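Sortase, SrtB family (Streptococcus pneumoniae PCS8235, PDB 4Y4Q) probably acts as a class B sortase, a cysteine transpeptidase that helps to assemble the type II pilus on the pneumococcal surface. Local coordinates at residues 68-73 with 85-90; 110-115 with 123-128; 172-177 with 231-236; 180-185 with 198-203. All coordinates share one frame; numbering follows the deposited sequence.

Contact 1: 68-73 with 85-90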
loop_
_atom_site.group_PDB
_atom_site.type_symbol
_atom_site.label_atom_id
_atom_site.label_comp_id
_atom_site.label_asym_id
_atom_site.label_seq_id
_atom_site.Cartn_x
_atom_site.Cartn_y
_atom_site.Cartn_z
ATOM N N ASN A 68 17.892 8.176 -10.171
ATOM C CA ASN A 68 16.955 8.514 -9.105
ATOM C C ASN A 68 17.216 7.696 -7.838
ATOM O O ASN A 68 16.509 6.716 -7.575
ATOM C CB ASN A 68 15.516 8.287 -9.577
ATOM C CG ASN A 68 15.213 9.003 -10.876
ATOM O OD1 ASN A 68 15.296 8.417 -11.959
ATOM N ND2 ASN A 68 14.874 10.281 -10.777
ATOM N N PRO A 69 18.225 8.103 -7.044
ATOM C CA PRO A 69 18.700 7.344 -5.880
ATOM C C PRO A 69 17.686 7.309 -4.740
ATOM O O PRO A 69 17.787 6.458 -3.860
ATOM C CB PRO A 69 19.958 8.109 -5.446
ATOM C CG PRO A 69 20.328 8.973 -6.613
ATOM C CD PRO A 69 19.032 9.317 -7.272
ATOM N N GLU A 70 16.728 8.228 -4.753
ATOM C CA GLU A 70 15.677 8.240 -3.741
ATOM C C GLU A 70 14.624 7.164 -4.019
ATOM O O GLU A 70 13.762 6.891 -3.181
ATOM C CB GLU A 70 15.031 9.626 -3.651
ATOM C CG GLU A 70 14.205 10.038 -4.878
ATOM C CD GLU A 70 15.036 10.685 -5.977
ATOM O OE1 GLU A 70 16.281 10.643 -5.893
ATOM O OE2 GLU A 70 14.439 11.240 -6.928
ATOM N N VAL A 71 14.686 6.532 -5.185
ATOM C CA VAL A 71 13.704 5.487 -5.489
ATOM C C VAL A 71 14.136 4.143 -4.914
ATOM O O VAL A 71 15.125 3.564 -5.364
ATOM C CB VAL A 71 13.487 5.333 -6.990
ATOM C CG1 VAL A 71 12.530 4.186 -7.251
ATOM C CG2 VAL A 71 12.957 6.635 -7.577
ATOM N N LEU A 72 13.401 3.639 -3.927
ATOM C CA LEU A 72 13.790 2.385 -3.288
ATOM C C LEU A 72 13.059 1.177 -3.862
ATOM O O LEU A 72 13.433 0.036 -3.597
ATOM C CB LEU A 72 13.608 2.460 -1.768
ATOM C CG LEU A 72 12.200 2.674 -1.234
ATOM C CD1 LEU A 72 11.471 1.350 -1.064
ATOM C CD2 LEU A 72 12.249 3.439 0.085
ATOM N N GLY A 73 12.015 1.418 -4.643
ATOM C CA GLY A 73 11.334 0.313 -5.293
ATOM C C GLY A 73 10.233 0.759 -6.226
ATOM O O GLY A 73 10.196 1.915 -6.656
ATOM N N PRO A 85 6.781 4.587 -8.526
ATOM C CA PRO A 85 8.016 4.398 -7.762
ATOM C C PRO A 85 7.689 4.501 -6.290
ATOM O O PRO A 85 6.762 5.231 -5.928
ATOM C CB PRO A 85 8.870 5.598 -8.170
ATOM C CG PRO A 85 7.883 6.647 -8.601
ATOM C CD PRO A 85 6.751 5.878 -9.236
ATOM N N LEU A 86 8.434 3.779 -5.462
ATOM C CA LEU A 86 8.298 3.875 -4.018
ATOM C C LEU A 86 9.448 4.707 -3.473
ATOM O O LEU A 86 10.598 4.543 -3.888
ATOM C CB LEU A 86 8.352 2.483 -3.397
ATOM C CG LEU A 86 7.242 1.546 -3.835
ATOM C CD1 LEU A 86 7.434 0.175 -3.221
ATOM C CD2 LEU A 86 5.906 2.147 -3.445
ATOM N N VAL A 87 9.131 5.597 -2.545
ATOM C CA VAL A 87 10.103 6.513 -1.968
ATOM C C VAL A 87 9.854 6.540 -0.448
ATOM O O VAL A 87 8.789 6.111 0.012
ATOM C CB VAL A 87 9.957 7.900 -2.656
ATOM C CG1 VAL A 87 10.499 9.023 -1.819
ATOM C CG2 VAL A 87 10.640 7.885 -4.031
ATOM N N GLN A 88 10.841 6.964 0.337
ATOM C CA GLN A 88 10.636 7.195 1.765
ATOM C C GLN A 88 11.319 8.483 2.181
ATOM O O GLN A 88 12.474 8.720 1.832
ATOM C CB GLN A 88 11.176 6.034 2.606
ATOM C CG GLN A 88 10.931 6.209 4.115
ATOM C CD GLN A 88 11.384 5.011 4.923
ATOM O OE1 GLN A 88 12.525 4.565 4.804
ATOM N NE2 GLN A 88 10.488 4.482 5.759
ATOM N N ALA A 89 10.612 9.323 2.926
ATOM C CA ALA A 89 11.227 10.533 3.466
ATOM C C ALA A 89 11.455 10.398 4.965
ATOM O O ALA A 89 11.044 9.411 5.578
ATOM C CB ALA A 89 10.358 11.743 3.176
ATOM N N LYS A 90 12.126 11.385 5.549
ATOM C CA LYS A 90 12.088 11.561 6.993
ATOM C C LYS A 90 10.932 12.499 7.277
ATOM O O LYS A 90 10.613 13.355 6.449
ATOM C CB LYS A 90 13.359 12.217 7.510
ATOM C CG LYS A 90 14.651 11.503 7.201
ATOM C CD LYS A 90 15.785 12.227 7.921
ATOM C CE LYS A 90 17.155 11.804 7.428
ATOM N NZ LYS A 90 18.226 12.514 8.184
#

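Contact 2: 110-115 with 123-128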
loop_
_atom_site.group_PDB
_atom_site.type_symbol
_atom_site.label_atom_id
_atom_site.label_comp_id
_atom_site.label_asym_id
_atom_site.label_seq_id
_atom_site.Cartn_x
_atom_site.Cartn_y
_atom_site.Cartn_z
ATOM N N ILE A 110 4.939 7.176 -4.325
ATOM C CA ILE A 110 4.268 6.633 -3.149
ATOM C C ILE A 110 5.251 6.526 -1.991
ATOM O O ILE A 110 6.320 5.939 -2.153
ATOM C CB ILE A 110 3.681 5.260 -3.473
ATOM C CG1 ILE A 110 2.376 5.430 -4.248
ATOM C CG2 ILE A 110 3.395 4.483 -2.219
ATOM C CD1 ILE A 110 1.733 4.119 -4.573
ATOM N N PHE A 111 4.899 7.098 -0.837
ATOM C CA PHE A 111 5.821 7.216 0.300
ATOM C C PHE A 111 5.589 6.165 1.382
ATOM O O PHE A 111 4.468 6.006 1.872
ATOM C CB PHE A 111 5.657 8.576 0.965
ATOM C CG PHE A 111 6.131 9.728 0.131
ATOM C CD1 PHE A 111 5.426 10.134 -0.999
ATOM C CD2 PHE A 111 7.273 10.430 0.494
ATOM C CE1 PHE A 111 5.861 11.210 -1.759
ATOM C CE2 PHE A 111 7.716 11.513 -0.262
ATOM C CZ PHE A 111 7.009 11.902 -1.390
ATOM N N LEU A 112 6.648 5.466 1.772
ATOM C CA LEU A 112 6.570 4.550 2.902
ATOM C C LEU A 112 6.501 5.402 4.156
ATOM O O LEU A 112 7.129 6.463 4.221
ATOM C CB LEU A 112 7.810 3.662 2.979
ATOM C CG LEU A 112 7.882 2.381 2.149
ATOM C CD1 LEU A 112 7.666 2.644 0.651
ATOM C CD2 LEU A 112 9.228 1.699 2.378
ATOM N N ASP A 113 5.725 4.956 5.139
ATOM C CA ASP A 113 5.707 5.620 6.439
ATOM C C ASP A 113 7.142 5.673 6.947
ATOM O O ASP A 113 7.874 4.689 6.846
ATOM C CB ASP A 113 4.837 4.829 7.416
ATOM C CG ASP A 113 4.483 5.627 8.658
ATOM O OD1 ASP A 113 5.375 5.847 9.527
ATOM O OD2 ASP A 113 3.302 6.038 8.760
ATOM N N ALA A 114 7.547 6.825 7.471
ATOM C CA ALA A 114 8.915 7.027 7.963
ATOM C C ALA A 114 9.326 6.079 9.095
ATOM O O ALA A 114 10.512 5.930 9.374
ATOM C CB ALA A 114 9.120 8.481 8.383
ATOM N N ARG A 115 8.349 5.448 9.737
ATOM C CA ARG A 115 8.603 4.525 10.840
ATOM C C ARG A 115 8.814 3.077 10.371
ATOM O O ARG A 115 9.261 2.220 11.153
ATOM C CB ARG A 115 7.458 4.597 11.872
ATOM C CG ARG A 115 7.422 5.906 12.691
ATOM C CD ARG A 115 6.056 6.169 13.297
ATOM N NE ARG A 115 4.999 6.163 12.283
ATOM C CZ ARG A 115 3.703 6.312 12.551
ATOM N NH1 ARG A 115 3.300 6.476 13.809
ATOM N NH2 ARG A 115 2.812 6.294 11.561
ATOM N N PHE A 123 5.980 -6.386 9.607
ATOM C CA PHE A 123 4.742 -7.115 9.398
ATOM C C PHE A 123 3.778 -6.289 8.553
ATOM O O PHE A 123 3.343 -6.732 7.495
ATOM C CB PHE A 123 4.083 -7.487 10.732
ATOM C CG PHE A 123 2.633 -7.861 10.586
ATOM C CD1 PHE A 123 2.269 -9.062 9.978
ATOM C CD2 PHE A 123 1.633 -6.999 11.021
ATOM C CE1 PHE A 123 0.926 -9.398 9.821
ATOM C CE2 PHE A 123 0.292 -7.330 10.868
ATOM C CZ PHE A 123 -0.062 -8.526 10.263
ATOM N N ASN A 124 3.473 -5.083 9.014
ATOM C CA ASN A 124 2.628 -4.178 8.250
ATOM C C ASN A 124 3.407 -2.951 7.792
ATOM O O ASN A 124 4.031 -2.261 8.597
ATOM C CB ASN A 124 1.411 -3.752 9.075
ATOM C CG ASN A 124 1.797 -3.078 10.376
ATOM O OD1 ASN A 124 2.726 -3.507 11.060
ATOM N ND2 ASN A 124 1.082 -2.014 10.726
ATOM N N THR A 125 3.360 -2.683 6.491
ATOM C CA THR A 125 4.026 -1.513 5.921
ATOM C C THR A 125 2.975 -0.606 5.302
ATOM O O THR A 125 2.163 -1.044 4.466
ATOM C CB THR A 125 5.009 -1.908 4.808
ATOM O OG1 THR A 125 5.966 -2.859 5.306
ATOM C CG2 THR A 125 5.736 -0.673 4.294
ATOM N N ILE A 126 2.989 0.662 5.697
ATOM C CA ILE A 126 1.958 1.588 5.242
ATOM C C ILE A 126 2.572 2.548 4.233
ATOM O O ILE A 126 3.623 3.158 4.490
ATOM C CB ILE A 126 1.339 2.363 6.421
ATOM C CG1 ILE A 126 0.821 1.370 7.470
ATOM C CG2 ILE A 126 0.224 3.298 5.945
ATOM C CD1 ILE A 126 0.198 2.021 8.675
ATOM N N ILE A 127 1.938 2.649 3.067
ATOM C CA ILE A 127 2.463 3.488 1.994
ATOM C C ILE A 127 1.388 4.479 1.542
ATOM O O ILE A 127 0.207 4.129 1.465
ATOM C CB ILE A 127 3.000 2.630 0.829
ATOM C CG1 ILE A 127 1.886 1.846 0.161
ATOM C CG2 ILE A 127 4.034 1.621 1.333
ATOM C CD1 ILE A 127 2.393 0.943 -0.949
ATOM N N TYR A 128 1.802 5.712 1.263
ATOM C CA TYR A 128 0.870 6.818 1.073
ATOM C C TYR A 128 0.924 7.382 -0.345
ATOM O O TYR A 128 2.006 7.564 -0.903
ATOM C CB TYR A 128 1.198 7.956 2.055
ATOM C CG TYR A 128 1.171 7.545 3.511
ATOM C CD1 TYR A 128 -0.036 7.385 4.192
ATOM C CD2 TYR A 128 2.353 7.331 4.214
ATOM C CE1 TYR A 128 -0.061 7.008 5.541
ATOM C CE2 TYR A 128 2.341 6.957 5.556
ATOM C CZ TYR A 128 1.130 6.799 6.211
ATOM O OH TYR A 128 1.112 6.431 7.541
#

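Contact 3: 172-177 with 231-236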
loop_
_atom_site.group_PDB
_atom_site.type_symbol
_atom_site.label_atom_id
_atom_site.label_comp_id
_atom_site.label_asym_id
_atom_site.label_seq_id
_atom_site.Cartn_x
_atom_site.Cartn_y
_atom_site.Cartn_z
ATOM N N MET A 172 -10.293 -3.978 0.844
ATOM C CA MET A 172 -10.403 -2.523 0.706
ATOM C C MET A 172 -11.207 -1.982 1.883
ATOM O O MET A 172 -12.209 -2.585 2.309
ATOM C CB MET A 172 -11.101 -2.137 -0.603
ATOM C CG MET A 172 -10.803 -0.714 -1.091
ATOM S SD MET A 172 -11.919 0.578 -0.486
ATOM C CE MET A 172 -13.365 -0.376 -0.292
ATOM N N LEU A 173 -10.793 -0.840 2.412
ATOM C CA LEU A 173 -11.594 -0.253 3.467
ATOM C C LEU A 173 -11.547 1.243 3.361
ATOM O O LEU A 173 -10.644 1.783 2.713
ATOM C CB LEU A 173 -11.140 -0.740 4.853
ATOM C CG LEU A 173 -9.690 -0.684 5.345
ATOM C CD1 LEU A 173 -9.199 0.711 5.372
ATOM C CD2 LEU A 173 -9.626 -1.186 6.772
ATOM N N GLU A 174 -12.511 1.902 3.995
ATOM C CA GLU A 174 -12.514 3.357 4.106
ATOM C C GLU A 174 -12.482 3.703 5.583
ATOM O O GLU A 174 -13.199 3.096 6.382
ATOM C CB GLU A 174 -13.759 3.957 3.426
ATOM C CG GLU A 174 -13.786 3.741 1.899
ATOM C CD GLU A 174 -15.074 4.229 1.227
ATOM O OE1 GLU A 174 -16.028 4.620 1.940
ATOM O OE2 GLU A 174 -15.131 4.213 -0.024
ATOM N N VAL A 175 -11.644 4.666 5.951
ATOM C CA VAL A 175 -11.451 5.021 7.355
ATOM C C VAL A 175 -11.195 6.502 7.465
ATOM O O VAL A 175 -10.958 7.176 6.458
ATOM C CB VAL A 175 -10.202 4.327 7.948
ATOM C CG1 VAL A 175 -10.399 2.830 8.050
ATOM C CG2 VAL A 175 -8.977 4.646 7.093
ATOM N N ASP A 176 -11.219 7.002 8.693
ATOM C CA ASP A 176 -10.846 8.379 8.956
ATOM C C ASP A 176 -9.326 8.452 9.068
ATOM O O ASP A 176 -8.679 7.465 9.422
ATOM C CB ASP A 176 -11.496 8.861 10.242
ATOM C CG ASP A 176 -10.927 10.171 10.717
ATOM O OD1 ASP A 176 -11.402 11.221 10.230
ATOM O OD2 ASP A 176 -10.000 10.148 11.568
ATOM N N ALA A 177 -8.749 9.610 8.771
ATOM C CA ALA A 177 -7.295 9.710 8.645
ATOM C C ALA A 177 -6.598 9.590 9.992
ATOM O O ALA A 177 -5.400 9.262 10.052
ATOM C CB ALA A 177 -6.913 11.027 7.962
ATOM N N GLY A 231 -11.348 11.810 5.247
ATOM C CA GLY A 231 -11.517 10.445 4.804
ATOM C C GLY A 231 -10.362 9.927 3.975
ATOM O O GLY A 231 -9.756 10.669 3.238
ATOM N N ARG A 232 -10.073 8.645 4.106
ATOM C CA ARG A 232 -9.049 7.986 3.315
ATOM C C ARG A 232 -9.511 6.647 2.718
ATOM O O ARG A 232 -10.351 5.985 3.267
ATOM C CB ARG A 232 -7.803 7.733 4.155
ATOM C CG ARG A 232 -7.131 8.947 4.731
ATOM C CD ARG A 232 -6.476 9.823 3.703
ATOM N NE ARG A 232 -5.724 10.918 4.294
ATOM C CZ ARG A 232 -6.207 12.119 4.577
ATOM N NH1 ARG A 232 -7.465 12.411 4.355
ATOM N NH2 ARG A 232 -5.419 13.029 5.090
ATOM N N HIS A 233 -8.902 6.258 1.607
ATOM C CA HIS A 233 -9.171 4.963 0.981
ATOM C C HIS A 233 -7.946 4.080 1.161
ATOM O O HIS A 233 -6.822 4.555 0.973
ATOM C CB HIS A 233 -9.364 5.137 -0.526
ATOM C CG HIS A 233 -10.682 5.715 -0.923
ATOM N ND1 HIS A 233 -11.886 5.141 -0.572
ATOM C CD2 HIS A 233 -10.985 6.789 -1.688
ATOM C CE1 HIS A 233 -12.874 5.846 -1.092
ATOM N NE2 HIS A 233 -12.355 6.850 -1.773
ATOM N N ILE A 234 -8.141 2.802 1.498
ATOM C CA ILE A 234 -7.017 1.882 1.634
ATOM C C ILE A 234 -7.266 0.557 0.916
ATOM O O ILE A 234 -8.357 -0.018 1.038
ATOM C CB ILE A 234 -6.722 1.592 3.123
ATOM C CG1 ILE A 234 -6.342 2.876 3.874
ATOM C CG2 ILE A 234 -5.622 0.530 3.279
ATOM C CD1 ILE A 234 -6.265 2.689 5.375
ATOM N N VAL A 235 -6.285 0.079 0.144
ATOM C CA VAL A 235 -6.295 -1.327 -0.272
ATOM C C VAL A 235 -5.178 -2.047 0.456
ATOM O O VAL A 235 -4.109 -1.479 0.674
ATOM C CB VAL A 235 -6.195 -1.579 -1.820
ATOM C CG1 VAL A 235 -7.404 -1.046 -2.527
ATOM C CG2 VAL A 235 -4.938 -0.997 -2.405
ATOM N N VAL A 236 -5.432 -3.283 0.867
ATOM C CA VAL A 236 -4.419 -4.041 1.599
ATOM C C VAL A 236 -4.025 -5.291 0.822
ATOM O O VAL A 236 -4.882 -6.026 0.321
ATOM C CB VAL A 236 -4.906 -4.452 2.996
ATOM C CG1 VAL A 236 -3.717 -4.834 3.863
ATOM C CG2 VAL A 236 -5.660 -3.306 3.651
#

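Contact 4: 180-185 with 198-203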
loop_
_atom_site.group_PDB
_atom_site.type_symbol
_atom_site.label_atom_id
_atom_site.label_comp_id
_atom_site.label_asym_id
_atom_site.label_seq_id
_atom_site.Cartn_x
_atom_site.Cartn_y
_atom_site.Cartn_z
ATOM N N PHE A 180 -5.974 5.606 14.426
ATOM C CA PHE A 180 -4.692 5.005 14.775
ATOM C C PHE A 180 -4.775 3.486 14.924
ATOM O O PHE A 180 -3.762 2.813 14.868
ATOM C CB PHE A 180 -4.121 5.676 16.014
ATOM C CG PHE A 180 -4.018 7.160 15.878
ATOM C CD1 PHE A 180 -3.191 7.723 14.917
ATOM C CD2 PHE A 180 -4.767 7.999 16.686
ATOM C CE1 PHE A 180 -3.102 9.106 14.781
ATOM C CE2 PHE A 180 -4.676 9.383 16.559
ATOM C CZ PHE A 180 -3.844 9.933 15.612
ATOM N N ASN A 181 -5.979 2.945 15.078
ATOM C CA ASN A 181 -6.154 1.492 15.060
ATOM C C ASN A 181 -5.604 0.889 13.768
ATOM O O ASN A 181 -5.186 -0.263 13.751
ATOM C CB ASN A 181 -7.638 1.119 15.169
ATOM C CG ASN A 181 -8.211 1.398 16.533
ATOM O OD1 ASN A 181 -7.683 0.935 17.544
ATOM N ND2 ASN A 181 -9.292 2.174 16.574
ATOM N N ILE A 182 -5.634 1.672 12.688
ATOM C CA ILE A 182 -5.237 1.196 11.361
ATOM C C ILE A 182 -3.841 1.687 10.979
ATOM O O ILE A 182 -3.016 0.939 10.441
ATOM C CB ILE A 182 -6.199 1.727 10.300
ATOM C CG1 ILE A 182 -7.636 1.298 10.620
ATOM C CG2 ILE A 182 -5.706 1.357 8.870
ATOM C CD1 ILE A 182 -7.871 -0.184 10.563
ATOM N N TYR A 183 -3.602 2.968 11.232
ATOM C CA TYR A 183 -2.340 3.612 10.902
ATOM C C TYR A 183 -1.358 3.473 12.062
ATOM O O TYR A 183 -0.975 4.468 12.680
ATOM C CB TYR A 183 -2.576 5.098 10.586
ATOM C CG TYR A 183 -3.386 5.334 9.321
ATOM C CD1 TYR A 183 -2.793 5.237 8.066
ATOM C CD2 TYR A 183 -4.749 5.640 9.385
ATOM C CE1 TYR A 183 -3.538 5.446 6.901
ATOM C CE2 TYR A 183 -5.492 5.850 8.240
ATOM C CZ TYR A 183 -4.876 5.749 6.999
ATOM O OH TYR A 183 -5.605 5.959 5.850
ATOM N N ASP A 184 -0.962 2.234 12.343
ATOM C CA ASP A 184 0.046 1.916 13.367
ATOM C C ASP A 184 1.032 0.975 12.696
ATOM O O ASP A 184 0.865 -0.246 12.740
ATOM C CB ASP A 184 -0.621 1.204 14.540
ATOM C CG ASP A 184 0.318 0.974 15.714
ATOM O OD1 ASP A 184 1.554 1.091 15.563
ATOM O OD2 ASP A 184 -0.200 0.673 16.806
ATOM N N PRO A 185 2.054 1.538 12.044
ATOM C CA PRO A 185 2.924 0.713 11.200
ATOM C C PRO A 185 3.945 -0.048 12.039
ATOM O O PRO A 185 4.301 0.393 13.135
ATOM C CB PRO A 185 3.636 1.757 10.330
ATOM C CG PRO A 185 3.783 2.964 11.285
ATOM C CD PRO A 185 2.512 2.940 12.137
ATOM N N ASP A 198 -7.092 -8.968 12.836
ATOM C CA ASP A 198 -8.485 -9.279 13.117
ATOM C C ASP A 198 -9.364 -8.032 13.035
ATOM O O ASP A 198 -10.484 -8.085 12.519
ATOM C CB ASP A 198 -8.625 -9.957 14.482
ATOM C CG ASP A 198 -8.232 -11.435 14.457
ATOM O OD1 ASP A 198 -7.636 -11.884 13.457
ATOM O OD2 ASP A 198 -8.518 -12.145 15.445
ATOM N N HIS A 199 -8.859 -6.910 13.538
ATOM C CA HIS A 199 -9.625 -5.664 13.505
ATOM C C HIS A 199 -9.687 -5.130 12.081
ATOM O O HIS A 199 -10.763 -4.776 11.588
ATOM C CB HIS A 199 -9.040 -4.596 14.449
ATOM C CG HIS A 199 -9.758 -3.285 14.377
ATOM N ND1 HIS A 199 -9.305 -2.228 13.613
ATOM C CD2 HIS A 199 -10.922 -2.873 14.934
ATOM C CE1 HIS A 199 -10.151 -1.215 13.718
ATOM N NE2 HIS A 199 -11.140 -1.584 14.512
ATOM N N LEU A 200 -8.526 -5.078 11.431
ATOM C CA LEU A 200 -8.430 -4.637 10.039
ATOM C C LEU A 200 -9.487 -5.329 9.170
ATOM O O LEU A 200 -10.252 -4.676 8.470
ATOM C CB LEU A 200 -7.025 -4.909 9.503
ATOM C CG LEU A 200 -6.625 -4.289 8.162
ATOM C CD1 LEU A 200 -6.753 -2.766 8.193
ATOM C CD2 LEU A 200 -5.204 -4.688 7.817
ATOM N N LEU A 201 -9.564 -6.649 9.262
ATOM C CA LEU A 201 -10.552 -7.396 8.501
ATOM C C LEU A 201 -11.992 -7.052 8.901
ATOM O O LEU A 201 -12.877 -6.996 8.050
ATOM C CB LEU A 201 -10.289 -8.902 8.634
ATOM C CG LEU A 201 -8.995 -9.353 7.942
ATOM C CD1 LEU A 201 -8.568 -10.761 8.366
ATOM C CD2 LEU A 201 -9.145 -9.267 6.414
ATOM N N SER A 202 -12.229 -6.807 10.187
ATOM C CA SER A 202 -13.597 -6.607 10.665
ATOM C C SER A 202 -14.231 -5.320 10.139
ATOM O O SER A 202 -15.452 -5.209 10.101
ATOM C CB SER A 202 -13.668 -6.643 12.203
ATOM O OG SER A 202 -12.915 -5.592 12.780
ATOM N N VAL A 203 -13.410 -4.352 9.742
ATOM C CA VAL A 203 -13.934 -3.078 9.244
ATOM C C VAL A 203 -13.827 -2.963 7.713
ATOM O O VAL A 203 -13.964 -1.872 7.142
ATOM C CB VAL A 203 -13.234 -1.878 9.924
ATOM C CG1 VAL A 203 -13.494 -1.898 11.434
ATOM C CG2 VAL A 203 -11.741 -1.906 9.649
HETATM O O HOH W 1 -6.324 -2.829 13.435
#

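Contact 1: 68-73 with 85-90
Leu86 N donates to Gly73 O over 2.8 Å in an almost straight bond (174° at the hydrogen), although it reaches the oxygen from above the carbonyl plane, 59° out of it. It is one of two bonds that define a classic beta bulge where strand 73-77 begins to pair, antiparallel, with strand 83-88 of the sortase beta barrel. The second bond runs the other way, from Leu72 N to Leu86 O at 2.9 Å, so that Leu72 and Gly73 together face the single residue Leu86. Gly73 O also receives the CA-H of Pro85, its CA lying 3.5 Å away.

Side chains add apolar contacts to these backbone bonds. CG of Leu72 sits between its own backbone N and carbonyl carbon (chi1 62°), which carries the two methyls over the opposite strand at a slant: CD2 meets CB of Gln88 at 3.8 Å, while CD1 comes near CB of Leu86. The side chain of Leu86 in turn lies against the carbonyl group of Gly73. The amide of Gln88 turns elsewhere, its NE2 held by the carbonyl oxygens of Asp113 and Asn116.

The residues before the bulge arrive from helix 64-67 through a type I turn, Asn68 to Val71, and Gln65 NE2 ties down the oxygen of Val71. From this turn Val71 sends CG1 obliquely across Pro85, 4.0 Å from its CB. Its neighbour Glu70 meets the strand mainly through its backbone, its carboxylate leading away, and CG2 of Val87 lies 3.4 Å from Glu70 O.

Contact 2: 110-115 with 123-128
Tyr128 OH donates to Asp113 OD2 over a short 2.5 Å, joining strand 124-129 to the residue that follows strand 110-112 in a beta hairpin. The phenol meets the anti lone pair of OD2, and the carboxylate is turned 46° from the ring while lying at its edge, where the first torsion of Asp113 carries it by setting CG anti to the backbone N (chi1 -165°). The group is gripped further by its own segment. Arg115 bonds it side-on, NE to OD1 at 2.8 Å and NH2 to OD2 at 2.9 Å, both on the syn side but somewhat out of the carboxylate plane, and the backbone N of Arg115 takes the anti lone pair of OD1 in an Asx turn. Four donors therefore fix the carboxylate against rotation and would probably favour its charged form.

The backbone ladder is antiparallel. Phe111 and Tyr128 form a hydrogen-bonded pair, with Phe111 N to Tyr128 O at 2.9 Å and a return bond from Tyr128 N to Phe111 O. Beyond the non-hydrogen-bonded pair of Leu112 and Ile127, Asp113 N reaches Ile126 O at 2.8 Å, just as the strand 110-112 ends.

Apolar contacts centre on Ile127. Its CG1 stands between backbone N and carbonyl carbon (chi1 65°), spreading the branches: CB, CG1 and CD1 all pack against Ile110 CG2, which is 3.6 Å from CB, and CG2 faces Leu112 CD1 at 3.8 Å.

Within the barrel, strand 110-112 also pairs in parallel with strand 83-88, strand 124-129 lies beside strand 218-225, whose Ile219 and Leu221 touch Ile127, and Phe123 packs against helix 190-202.

Contact 3: 172-177 with 231-236
Leu173 presses its CD1 into the angle of the Ile234 side chain, 3.5 Å from CB, a tight fit, and equally near CD1. The two residues are a hydrogen-bonded pair in an antiparallel ladder of the sortase barrel, joining strands 163-176 and 231-240; Leu173 with Ile234 and Val175 with Arg232 exchange two backbone bonds each. On the same face Val175 CG2 comes in at about a right angle and meets Ile234 CD1 at 3.8 Å, so that Ile234 CD1 is wedged between Leu173 CD1 and Val175 CG2. Tyr183, from the following loop, covers Arg232 and Ile234 here.

The opposite face carries Met172, Glu174, His233 and Val235. Met172 folds its CG against Val235 CG1 at 3.7 Å. Glu174 and His233 lie side by side and point the same way, with OE2 at the ring edge, 3.0 Å from CE1; the carboxylate is turned 60° from the ring.

Where the ladder ends, Ala177 is the bump and the Arg232 guanidinium the flat surface that receives it: CB stands over the centre of one face, 3.6 Å from CZ. A bend at chi2 (-69°) folds the arginine back along its own strand, where NH1 donates to Gly231 O at 3.1 Å.

Contact 4: 180-185 with 198-203
Ile182 reaches the last turn of helix 190-202 with its CD1, 3.7 Å from Leu200 CD1, the two side chains at about a right angle. The contact belongs to the connection between strands 163-176 and 206-207, which carries a helix as in other class B sortases. The same methyl also touches Val203 CG2 at 4.3 Å, and it reaches the edge of the His199 ring, 3.9 Å from ND1. Asn181 adds its CB, obliquely placed 3.7 Å from His199 CE1.

No direct hydrogen bond crosses between the segments, and water takes that role. A single molecule donates to Asn181 O at 2.8 Å and lies 3.0 Å from His199 ND1, bridging loop and helix. With CG anti to the backbone N (chi1 177°), His199 presents its ring to both Asn181 and the water. The loop is held again from one turn earlier in the helix, where Tyr196 OH bonds Ile182 O.

The helix closes with bonds of its own. The carbonyl oxygen of His199 takes Val203 N, and on one lone pair, in the carbonyl plane, the hydroxyl of Ser202, with OG 2.6 Å from His199 O.

How the contacts relate
From the N terminus, contact 1 comes first, closing the turn between strands 73-77 and 83-88, and contact 2 follows in series, closing the short loop of the 110-112/124-129 hairpin. They abut: Val87 O accepts from Leu112 N in the parallel pairing of 83-88 with 110-112. Contact 3 then spans 53 residues to bring strand 231-240 beside strand 163-176, and contact 4 lies wholly within that excursion, closing a shorter loop of 12 residues where 180-185 meets the end of helix 190-202. Leu173 CD2 touches both Leu200 and Val203, joining contacts 3 and 4, while Asn124 ND2 bonds Asp184 O and ties contact 2 to contact 4. Contact 1 lies across the chain's centre from contacts 3 and 4.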